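Local coordinates for protein phosphoribosylaminoimidazole-succinocarboxamide synthase (Pyrococcus horikoshii, PDB 4O81) that catalyses the ATP-dependent joining of L-aspartate to 5-amino-1-(5-phosphoribosyl)imidazole-4-carboxylate, giving the SAICAR intermediate of de novo purine biosynthesis, at residues R93-G98 with R198-K203. Sequence-based numbering, arbitrary orientation.
Sequences RNVVAG and RFWDAK. With AMP (adenosine monophosphate), chain K.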
# COMPACT_ATOMS: atom_id res chain seq x y z
N ARG A 93 3.95 12.53 4.35
CA ARG A 93 4.40 12.06 5.66
C ARG A 93 3.57 10.88 6.14
O ARG A 93 2.34 10.96 6.20
CB ARG A 93 4.38 13.21 6.69
CG ARG A 93 4.86 14.54 6.10
CD ARG A 93 4.99 15.67 7.12
NE ARG A 93 6.21 15.53 7.88
CZ ARG A 93 7.20 16.43 7.94
NH1 ARG A 93 7.13 17.59 7.32
NH2 ARG A 93 8.28 16.14 8.66
N ASN A 94 4.26 9.78 6.49
CA ASN A 94 3.61 8.59 7.03
C ASN A 94 3.86 8.44 8.53
O ASN A 94 3.04 7.88 9.24
CB ASN A 94 4.13 7.35 6.31
CG ASN A 94 3.82 7.38 4.84
OD1 ASN A 94 2.67 7.51 4.46
ND2 ASN A 94 4.86 7.32 3.99
N VAL A 95 5.02 8.91 8.98
CA VAL A 95 5.46 8.77 10.37
C VAL A 95 5.92 10.15 10.85
O VAL A 95 6.60 10.84 10.11
CB VAL A 95 6.63 7.75 10.44
CG1 VAL A 95 7.27 7.74 11.82
CG2 VAL A 95 6.16 6.35 10.06
N VAL A 96 5.57 10.53 12.07
CA VAL A 96 5.96 11.83 12.65
C VAL A 96 7.49 11.94 12.80
O VAL A 96 8.12 11.08 13.42
CB VAL A 96 5.24 12.10 14.01
CG1 VAL A 96 5.75 13.39 14.68
CG2 VAL A 96 3.73 12.13 13.85
N ALA A 97 8.07 12.97 12.21
CA ALA A 97 9.51 13.24 12.29
C ALA A 97 9.74 14.68 11.86
O ALA A 97 8.83 15.32 11.30
CB ALA A 97 10.31 12.28 11.41
N GLY A 98 10.95 15.19 12.11
CA GLY A 98 11.35 16.55 11.70
C GLY A 98 10.32 17.60 12.09
O GLY A 98 9.81 17.58 13.21
N ARG A 198 13.09 10.54 4.21
CA ARG A 198 13.52 9.92 5.45
C ARG A 198 13.21 8.44 5.37
O ARG A 198 12.05 8.03 5.21
CB ARG A 198 12.85 10.52 6.69
CG ARG A 198 13.39 11.89 7.08
CD ARG A 198 12.97 12.30 8.49
NE ARG A 198 13.50 13.63 8.82
CZ ARG A 198 12.82 14.77 8.69
NH1 ARG A 198 11.56 14.78 8.28
NH2 ARG A 198 13.42 15.91 9.02
N PHE A 199 14.28 7.64 5.49
CA PHE A 199 14.17 6.19 5.51
C PHE A 199 14.67 5.69 6.85
O PHE A 199 15.80 6.03 7.25
CB PHE A 199 15.06 5.55 4.45
CG PHE A 199 14.78 5.96 3.03
CD1 PHE A 199 13.51 5.88 2.48
CD2 PHE A 199 15.85 6.35 2.21
CE1 PHE A 199 13.29 6.21 1.16
CE2 PHE A 199 15.64 6.67 0.88
CZ PHE A 199 14.35 6.60 0.35
N TRP A 200 13.86 4.88 7.54
CA TRP A 200 14.29 4.25 8.79
C TRP A 200 14.28 2.76 8.66
O TRP A 200 13.37 2.18 8.05
CB TRP A 200 13.38 4.56 9.99
CG TRP A 200 13.35 6.00 10.45
CD1 TRP A 200 14.14 7.06 10.01
CD2 TRP A 200 12.48 6.56 11.46
NE1 TRP A 200 13.80 8.21 10.66
CE2 TRP A 200 12.82 7.98 11.55
CE3 TRP A 200 11.48 6.05 12.29
CZ2 TRP A 200 12.17 8.84 12.43
CZ3 TRP A 200 10.83 6.92 13.17
CH2 TRP A 200 11.17 8.29 13.23
N ASP A 201 15.26 2.13 9.29
CA ASP A 201 15.24 0.68 9.41
C ASP A 201 14.01 0.24 10.22
O ASP A 201 13.70 0.78 11.29
CB ASP A 201 16.51 0.16 10.06
CG ASP A 201 16.48 -1.33 10.18
OD1 ASP A 201 16.58 -1.99 9.14
OD2 ASP A 201 16.28 -1.84 11.30
N ALA A 202 13.29 -0.75 9.69
CA ALA A 202 12.02 -1.15 10.29
C ALA A 202 12.17 -1.64 11.73
O ALA A 202 11.29 -1.40 12.55
CB ALA A 202 11.30 -2.20 9.44
N LYS A 203 13.26 -2.36 12.00
CA LYS A 203 13.50 -2.96 13.31
C LYS A 203 14.13 -1.99 14.31
O LYS A 203 13.67 -1.86 15.44
CB LYS A 203 14.39 -4.20 13.16
CG LYS A 203 14.37 -5.12 14.38
P AMP K . 10.87 18.45 7.35
O1P AMP K . 9.76 19.39 6.94
O2P AMP K . 10.51 17.50 8.47
O3P AMP K . 12.20 19.11 7.61
O5' AMP K . 11.15 17.54 6.02
C5' AMP K . 10.22 16.55 5.53
C4' AMP K . 10.78 15.61 4.44
O4' AMP K . 10.88 16.27 3.18
C3' AMP K . 12.17 15.05 4.71
O3' AMP K . 12.27 13.73 4.13
C2' AMP K . 13.10 15.96 3.94
O2' AMP K . 14.30 15.28 3.54
C1' AMP K . 12.24 16.36 2.74
N9 AMP K . 12.59 17.74 2.32
C8 AMP K . 11.97 18.87 2.71
N7 AMP K . 12.55 19.96 2.13
C5 AMP K . 13.55 19.53 1.36
C6 AMP K . 14.57 20.16 0.47
N6 AMP K . 14.62 21.51 0.30
N1 AMP K . 15.43 19.33 -0.17
C2 AMP K . 15.40 17.99 -0.00
N3 AMP K . 14.50 17.36 0.79
C4 AMP K . 13.57 18.06 1.48
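Arg93 and Arg198 meet at the phosphate of a bound AMP, their guanidinium planes turned 31° apart, and O2P accepts from both. Arg93 NH2 donates to AMP O2P at 2.6 Å, while its NH1 reaches O1P; a bend at chi3 (79°) turns the guanidinium so that O1P lies at its edge. Arg198 stays extended from CG to NE and brings NH1 within 2.9 Å of O2P, which lies in its plane; NH2 adds only a weak bond. Asp173 and Asp211 form salt bridges with Arg198, and Glu118 with Arg93, which probably helps to fix both guanidinium groups.

Packing joins the loop after strand 84-93 to strand 197-201. Gly98 CA sits over one face of the Arg198 guanidinium, 3.4 Å from NH2, where a beta carbon would collide; its positive phi (48°) also suits glycine. Ala97 CB, small enough for the place, touches both Arg198 CD (3.9 Å) and Trp200 CZ2 (4.0 Å). The Trp200 indole reaches on to Val95, whose CG1 lies 3.9 Å from Trp200 CZ3.

A leucine in place of Arg198 would probably leave O2P with fewer donors and Asp211 without its cationic mate. Two arginines sharing one phosphate oxygen make this a phosphate-binding pocket, consistent with a site for the phosphate of the ribonucleotide substrate, the flanking carboxylates probably balancing their charge.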